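Local coordinates for protein glucose-6-phosphate isomerase (Thermus thermophilus, PDB 1ZZG) that probably catalyses the reversible isomerisation of glucose 6-phosphate to fructose 6-phosphate in glycolysis and gluconeogenesis, at residues Pro243-Met248 / Ser259-Leu264; Glu267-Val272 / Trp383-Leu388. One frame throughout, in Å; residues are numbered along the deposited sequence.

In the fold
Of the segments in contact, strand 244-249 comes first along the chain. A short connection then leads into helix 257-269, which turns back against the strand it has just left. Interaction 1 closes this small loop, with 10 residues between its segments. Interaction 2 follows in series and uses the far end of the same helix. It closes a much longer loop of 110 residues, because its partner lies on helix 371-391. The two contacts neither nest nor cross. They meet in space, where Leu264 packs on Thr385 and Phe261 on Gln384. Together they join the mixed sheet, helix 257-269 and helix 371-391, near the second subunit.

Interaction 1. Residues Pro243-Met248 / Ser259-Leu264; sequences PVHVFM and SWFVQL
Phe247 and Phe261 form an offset stack. Their ring centroids are 4.4 Å apart and their planes are tilted by 27°. The closest approach is Phe247 CG to Phe261 CD2, at 3.5 Å. Phe261 CB also lies over the face of the Phe247 ring, 4.1 Å from its centroid, which adds a CH-pi contact. Phe261 thus offers Phe247 both its ring and the base of its side chain. Its CG stands opposite the backbone N (chi1 176°), which carries the ring out from the helix to the strand.

The outer end of the same ring reaches His245. Phe261 CE2 lies 3.7 Å from His245 CD2, and the two planes are turned by 79°. The rings meet rim to rim, with neither over the face of the other. Replacing Phe261 with an alanine would probably leave the Phe247 face without its stacking partner and open a gap beside His245.

A second shell surrounds these groups. His245 ND1 is hydrogen-bonded to Leu307 O on the adjacent strand, which probably limits rotation of the imidazole. His265, one turn further along the helix, brings its ring against both His245 and Phe261. Leu381 and Gln384 of helix 371-391 pack on Phe247 and Phe261, respectively. The contact is buried and has no hydrogen bond between its segments.

His245, Phe247 and Phe261 make an aromatic cluster between a strand and the helix that follows it. This is helix-on-sheet packing, helix 257-269 lying against the mixed sheet of the phosphoglucose isomerase fold, whose family belongs to the SIS clan.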
loop_
_atom_site.group_PDB
_atom_site.type_symbol
_atom_site.label_atom_id
_atom_site.label_comp_id
_atom_site.label_asym_id
_atom_site.label_seq_id
_atom_site.Cartn_x
_atom_site.Cartn_y
_atom_site.Cartn_z
ATOM N N PRO A 243 2.113 20.547 -2.412
ATOM C CA PRO A 243 2.518 19.341 -3.152
ATOM C C PRO A 243 1.856 18.028 -2.758
ATOM O O PRO A 243 1.706 17.122 -3.585
ATOM C CB PRO A 243 4.034 19.298 -2.934
ATOM C CG PRO A 243 4.181 19.846 -1.540
ATOM C CD PRO A 243 3.209 21.030 -1.546
ATOM N N VAL A 244 1.435 17.930 -1.507
ATOM C CA VAL A 244 0.861 16.682 -1.025
ATOM C C VAL A 244 -0.559 16.699 -0.474
ATOM O O VAL A 244 -0.977 17.626 0.212
ATOM C CB VAL A 244 1.796 16.075 0.055
ATOM C CG1 VAL A 244 1.136 14.883 0.738
ATOM C CG2 VAL A 244 3.122 15.678 -0.587
ATOM N N HIS A 245 -1.295 15.642 -0.789
ATOM C CA HIS A 245 -2.646 15.464 -0.295
ATOM C C HIS A 245 -2.693 14.053 0.276
ATOM O O HIS A 245 -2.619 13.070 -0.465
ATOM C CB HIS A 245 -3.673 15.617 -1.420
ATOM C CG HIS A 245 -5.066 15.259 -1.005
ATOM N ND1 HIS A 245 -5.617 15.674 0.187
ATOM C CD2 HIS A 245 -6.020 14.521 -1.621
ATOM C CE1 HIS A 245 -6.848 15.208 0.289
ATOM N NE2 HIS A 245 -7.117 14.505 -0.796
ATOM N N VAL A 246 -2.791 13.953 1.596
ATOM C CA VAL A 246 -2.834 12.651 2.250
ATOM C C VAL A 246 -4.266 12.148 2.394
ATOM O O VAL A 246 -5.160 12.895 2.785
ATOM C CB VAL A 246 -2.187 12.705 3.659
ATOM C CG1 VAL A 246 -2.200 11.315 4.292
ATOM C CG2 VAL A 246 -0.763 13.231 3.555
ATOM N N PHE A 247 -4.473 10.879 2.053
ATOM C CA PHE A 247 -5.787 10.247 2.153
ATOM C C PHE A 247 -5.572 9.096 3.139
ATOM O O PHE A 247 -5.009 8.058 2.784
ATOM C CB PHE A 247 -6.229 9.720 0.776
ATOM C CG PHE A 247 -7.621 9.141 0.758
ATOM C CD1 PHE A 247 -8.739 9.970 0.797
ATOM C CD2 PHE A 247 -7.813 7.762 0.716
ATOM C CE1 PHE A 247 -10.025 9.435 0.793
ATOM C CE2 PHE A 247 -9.087 7.219 0.712
ATOM C CZ PHE A 247 -10.199 8.056 0.751
ATOM N N MET A 248 -6.021 9.294 4.376
ATOM C CA MET A 248 -5.840 8.316 5.445
ATOM C C MET A 248 -7.139 7.676 5.930
ATOM O O MET A 248 -8.036 8.359 6.418
ATOM C CB MET A 248 -5.123 9.005 6.609
ATOM C CG MET A 248 -4.712 8.112 7.762
ATOM S SD MET A 248 -3.711 9.086 8.933
ATOM C CE MET A 248 -3.313 7.854 10.160
ATOM N N SER A 259 -5.265 3.144 -2.153
ATOM C CA SER A 259 -4.619 2.928 -3.446
ATOM C C SER A 259 -5.559 3.291 -4.584
ATOM O O SER A 259 -5.137 3.862 -5.592
ATOM C CB SER A 259 -4.173 1.475 -3.601
ATOM O OG SER A 259 -3.063 1.193 -2.775
ATOM N N TRP A 260 -6.831 2.948 -4.424
ATOM C CA TRP A 260 -7.836 3.259 -5.438
ATOM C C TRP A 260 -7.952 4.777 -5.596
ATOM O O TRP A 260 -8.028 5.293 -6.718
ATOM C CB TRP A 260 -9.196 2.684 -5.030
ATOM C CG TRP A 260 -10.327 3.130 -5.907
ATOM C CD1 TRP A 260 -10.676 2.626 -7.131
ATOM C CD2 TRP A 260 -11.235 4.204 -5.640
ATOM N NE1 TRP A 260 -11.749 3.324 -7.645
ATOM C CE2 TRP A 260 -12.111 4.298 -6.750
ATOM C CE3 TRP A 260 -11.396 5.098 -4.570
ATOM C CZ2 TRP A 260 -13.132 5.254 -6.820
ATOM C CZ3 TRP A 260 -12.417 6.051 -4.638
ATOM C CH2 TRP A 260 -13.271 6.119 -5.759
ATOM N N PHE A 261 -7.964 5.493 -4.475
ATOM C CA PHE A 261 -8.076 6.949 -4.527
ATOM C C PHE A 261 -6.848 7.591 -5.157
ATOM O O PHE A 261 -6.953 8.576 -5.899
ATOM C CB PHE A 261 -8.275 7.543 -3.132
ATOM C CG PHE A 261 -8.290 9.049 -3.133
ATOM C CD1 PHE A 261 -9.358 9.747 -3.699
ATOM C CD2 PHE A 261 -7.200 9.768 -2.654
ATOM C CE1 PHE A 261 -9.334 11.139 -3.795
ATOM C CE2 PHE A 261 -7.164 11.157 -2.744
ATOM C CZ PHE A 261 -8.235 11.845 -3.318
ATOM N N VAL A 262 -5.675 7.044 -4.852
ATOM C CA VAL A 262 -4.440 7.573 -5.411
ATOM C C VAL A 262 -4.480 7.546 -6.945
ATOM O O VAL A 262 -4.096 8.524 -7.586
ATOM C CB VAL A 262 -3.212 6.800 -4.872
ATOM C CG1 VAL A 262 -1.952 7.240 -5.601
ATOM C CG2 VAL A 262 -3.051 7.078 -3.381
ATOM N N GLN A 263 -4.942 6.444 -7.538
ATOM C CA GLN A 263 -5.036 6.400 -8.996
ATOM C C GLN A 263 -6.092 7.393 -9.466
ATOM O O GLN A 263 -5.890 8.117 -10.440
ATOM C CB GLN A 263 -5.432 5.016 -9.528
ATOM C CG GLN A 263 -5.868 5.107 -10.995
ATOM C CD GLN A 263 -6.185 3.777 -11.647
ATOM O OE1 GLN A 263 -6.715 2.873 -11.014
ATOM N NE2 GLN A 263 -5.885 3.667 -12.939
ATOM N N LEU A 264 -7.237 7.401 -8.792
ATOM C CA LEU A 264 -8.315 8.310 -9.165
ATOM C C LEU A 264 -7.825 9.758 -9.171
ATOM O O LEU A 264 -8.014 10.488 -10.142
ATOM C CB LEU A 264 -9.483 8.188 -8.186
ATOM C CG LEU A 264 -10.602 9.215 -8.422
ATOM C CD1 LEU A 264 -11.273 8.936 -9.767
ATOM C CD2 LEU A 264 -11.618 9.162 -7.295
#

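Interaction 2. Residues Glu267-Val272 / Trp383-Leu388; sequences ESLGKV and WQTAFL
Ser268 and Thr385 meet at the tight part of this contact. Ser268 CB lies 3.4 Å from Thr385 CG2, closer than carbons usually pack. The methyl also lies 3.7 Å from Ser268 OG. It is placed there by the threonine's first torsion (chi1 -57°), which sets CG2 opposite the backbone N and OG1 beside it. OG1 is hydrogen-bonded to Leu381 O of its own helix, and the methyl branch is the one that meets Ser268. The serine hydroxyl is also engaged elsewhere, with Leu264 O and Arg187 NE.

Leu269 continues the contact less tightly, against Leu388 and the backbone oxygen of Thr385. Its CD1 lies 3.7 Å from Leu388 CB, and the two leucine side chains cross at about a right angle. Its other methyl, CD2, rests 3.8 Å from Thr385 O. No hydrogen bond joins the segments.

Past Leu269 the chain parts from helix 371-391. Gly270 leaves the helical conformation and centres an inverse gamma turn. Here Lys271 NZ folds back to Ser268 O at 2.9 Å, approaching from above the carbonyl plane, and makes a weak bond to Glu267 O. Asn395 O and Asp398 O also accept bonds from NZ, so the ammonium ties the end of the helix to a later loop. Val272 is exposed, and Gly270 O accepts a bond from Gln297 of the second subunit. Glu267, the predicted proton donor, forms a salt bridge with Arg187.

The end of helix 257-269 therefore rests on helix 371-391. Helix 228-238 touches Leu388 and Phe387, and helix 20-32 also packs on Phe387. Beyond the turn, a backbone hydrogen bond joins Lys271 to Val279, where the short, weakly bonded strand 271-272 edges the mixed sheet.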
loop_
_atom_site.group_PDB
_atom_site.type_symbol
_atom_site.label_atom_id
_atom_site.label_comp_id
_atom_site.label_asym_id
_atom_site.label_seq_id
_atom_site.Cartn_x
_atom_site.Cartn_y
_atom_site.Cartn_z
ATOM N N GLU A 267 -4.007 10.177 -11.568
ATOM C CA GLU A 267 -4.211 10.023 -13.001
ATOM C C GLU A 267 -5.202 11.019 -13.594
ATOM O O GLU A 267 -5.068 11.415 -14.751
ATOM C CB GLU A 267 -4.656 8.591 -13.307
ATOM C CG GLU A 267 -4.076 8.048 -14.594
ATOM C CD GLU A 267 -4.244 6.546 -14.733
ATOM O OE1 GLU A 267 -3.223 5.858 -14.942
ATOM O OE2 GLU A 267 -5.389 6.055 -14.639
ATOM N N SER A 268 -6.192 11.428 -12.805
ATOM C CA SER A 268 -7.194 12.371 -13.289
ATOM C C SER A 268 -6.716 13.823 -13.319
ATOM O O SER A 268 -6.901 14.524 -14.316
ATOM C CB SER A 268 -8.463 12.302 -12.427
ATOM O OG SER A 268 -9.099 11.038 -12.513
ATOM N N LEU A 269 -6.086 14.261 -12.232
ATOM C CA LEU A 269 -5.651 15.647 -12.107
ATOM C C LEU A 269 -4.172 15.976 -12.356
ATOM O O LEU A 269 -3.801 17.154 -12.406
ATOM C CB LEU A 269 -6.095 16.159 -10.732
ATOM C CG LEU A 269 -7.591 15.887 -10.483
ATOM C CD1 LEU A 269 -7.979 16.220 -9.043
ATOM C CD2 LEU A 269 -8.420 16.701 -11.473
ATOM N N GLY A 270 -3.328 14.955 -12.496
ATOM C CA GLY A 270 -1.918 15.193 -12.780
ATOM C C GLY A 270 -1.881 15.430 -14.277
ATOM O O GLY A 270 -1.583 14.527 -15.066
ATOM N N LYS A 271 -2.184 16.661 -14.671
ATOM C CA LYS A 271 -2.279 16.989 -16.088
ATOM C C LYS A 271 -1.744 18.360 -16.464
ATOM O O LYS A 271 -1.401 19.167 -15.605
ATOM C CB LYS A 271 -3.756 16.942 -16.501
ATOM C CG LYS A 271 -4.439 15.594 -16.315
ATOM C CD LYS A 271 -4.155 14.676 -17.498
ATOM C CE LYS A 271 -4.684 13.272 -17.243
ATOM N NZ LYS A 271 -6.113 13.300 -16.837
ATOM N N VAL A 272 -1.697 18.602 -17.771
ATOM C CA VAL A 272 -1.291 19.887 -18.317
ATOM C C VAL A 272 -2.621 20.612 -18.502
ATOM O O VAL A 272 -3.497 20.117 -19.223
ATOM C CB VAL A 272 -0.629 19.741 -19.701
ATOM C CG1 VAL A 272 -0.293 21.116 -20.255
ATOM C CG2 VAL A 272 0.626 18.890 -19.594
ATOM N N TRP A 383 -16.919 12.328 -7.927
ATOM C CA TRP A 383 -17.516 13.632 -8.218
ATOM C C TRP A 383 -16.525 14.726 -7.834
ATOM O O TRP A 383 -16.305 15.674 -8.587
ATOM C CB TRP A 383 -18.810 13.842 -7.433
ATOM C CG TRP A 383 -20.015 13.265 -8.082
ATOM C CD1 TRP A 383 -20.646 12.101 -7.756
ATOM C CD2 TRP A 383 -20.761 13.839 -9.165
ATOM N NE1 TRP A 383 -21.747 11.913 -8.565
ATOM C CE2 TRP A 383 -21.839 12.966 -9.438
ATOM C CE3 TRP A 383 -20.624 15.009 -9.930
ATOM C CZ2 TRP A 383 -22.778 13.222 -10.444
ATOM C CZ3 TRP A 383 -21.564 15.266 -10.934
ATOM C CH2 TRP A 383 -22.624 14.374 -11.178
ATOM N N GLN A 384 -15.949 14.593 -6.643
ATOM C CA GLN A 384 -14.963 15.552 -6.158
ATOM C C GLN A 384 -13.894 15.733 -7.218
ATOM O O GLN A 384 -13.537 16.849 -7.574
ATOM C CB GLN A 384 -14.312 15.032 -4.877
ATOM C CG GLN A 384 -13.019 15.733 -4.495
ATOM C CD GLN A 384 -12.387 15.122 -3.262
ATOM O OE1 GLN A 384 -12.947 15.189 -2.169
ATOM N NE2 GLN A 384 -11.215 14.510 -3.432
ATOM N N THR A 385 -13.392 14.611 -7.724
ATOM C CA THR A 385 -12.354 14.624 -8.740
ATOM C C THR A 385 -12.816 15.268 -10.050
ATOM O O THR A 385 -12.079 16.056 -10.652
ATOM C CB THR A 385 -11.854 13.191 -9.009
ATOM O OG1 THR A 385 -11.375 12.620 -7.781
ATOM C CG2 THR A 385 -10.732 13.201 -10.034
ATOM N N ALA A 386 -14.029 14.946 -10.493
ATOM C CA ALA A 386 -14.543 15.533 -11.731
ATOM C C ALA A 386 -14.709 17.049 -11.564
ATOM O O ALA A 386 -14.379 17.816 -12.469
ATOM C CB ALA A 386 -15.878 14.881 -12.121
ATOM N N PHE A 387 -15.217 17.484 -10.413
ATOM C CA PHE A 387 -15.378 18.920 -10.168
ATOM C C PHE A 387 -14.010 19.609 -10.217
ATOM O O PHE A 387 -13.864 20.694 -10.794
ATOM C CB PHE A 387 -16.037 19.187 -8.802
ATOM C CG PHE A 387 -17.512 18.842 -8.744
ATOM C CD1 PHE A 387 -18.365 19.173 -9.798
ATOM C CD2 PHE A 387 -18.052 18.223 -7.617
ATOM C CE1 PHE A 387 -19.741 18.892 -9.732
ATOM C CE2 PHE A 387 -19.421 17.937 -7.537
ATOM C CZ PHE A 387 -20.267 18.274 -8.599
ATOM N N LEU A 388 -13.010 18.980 -9.601
ATOM C CA LEU A 388 -11.658 19.527 -9.604
ATOM C C LEU A 388 -11.107 19.617 -11.028
ATOM O O LEU A 388 -10.292 20.488 -11.338
ATOM C CB LEU A 388 -10.733 18.671 -8.735
ATOM C CG LEU A 388 -10.870 18.940 -7.237
ATOM C CD1 LEU A 388 -10.075 17.920 -6.424
ATOM C CD2 LEU A 388 -10.386 20.359 -6.961
#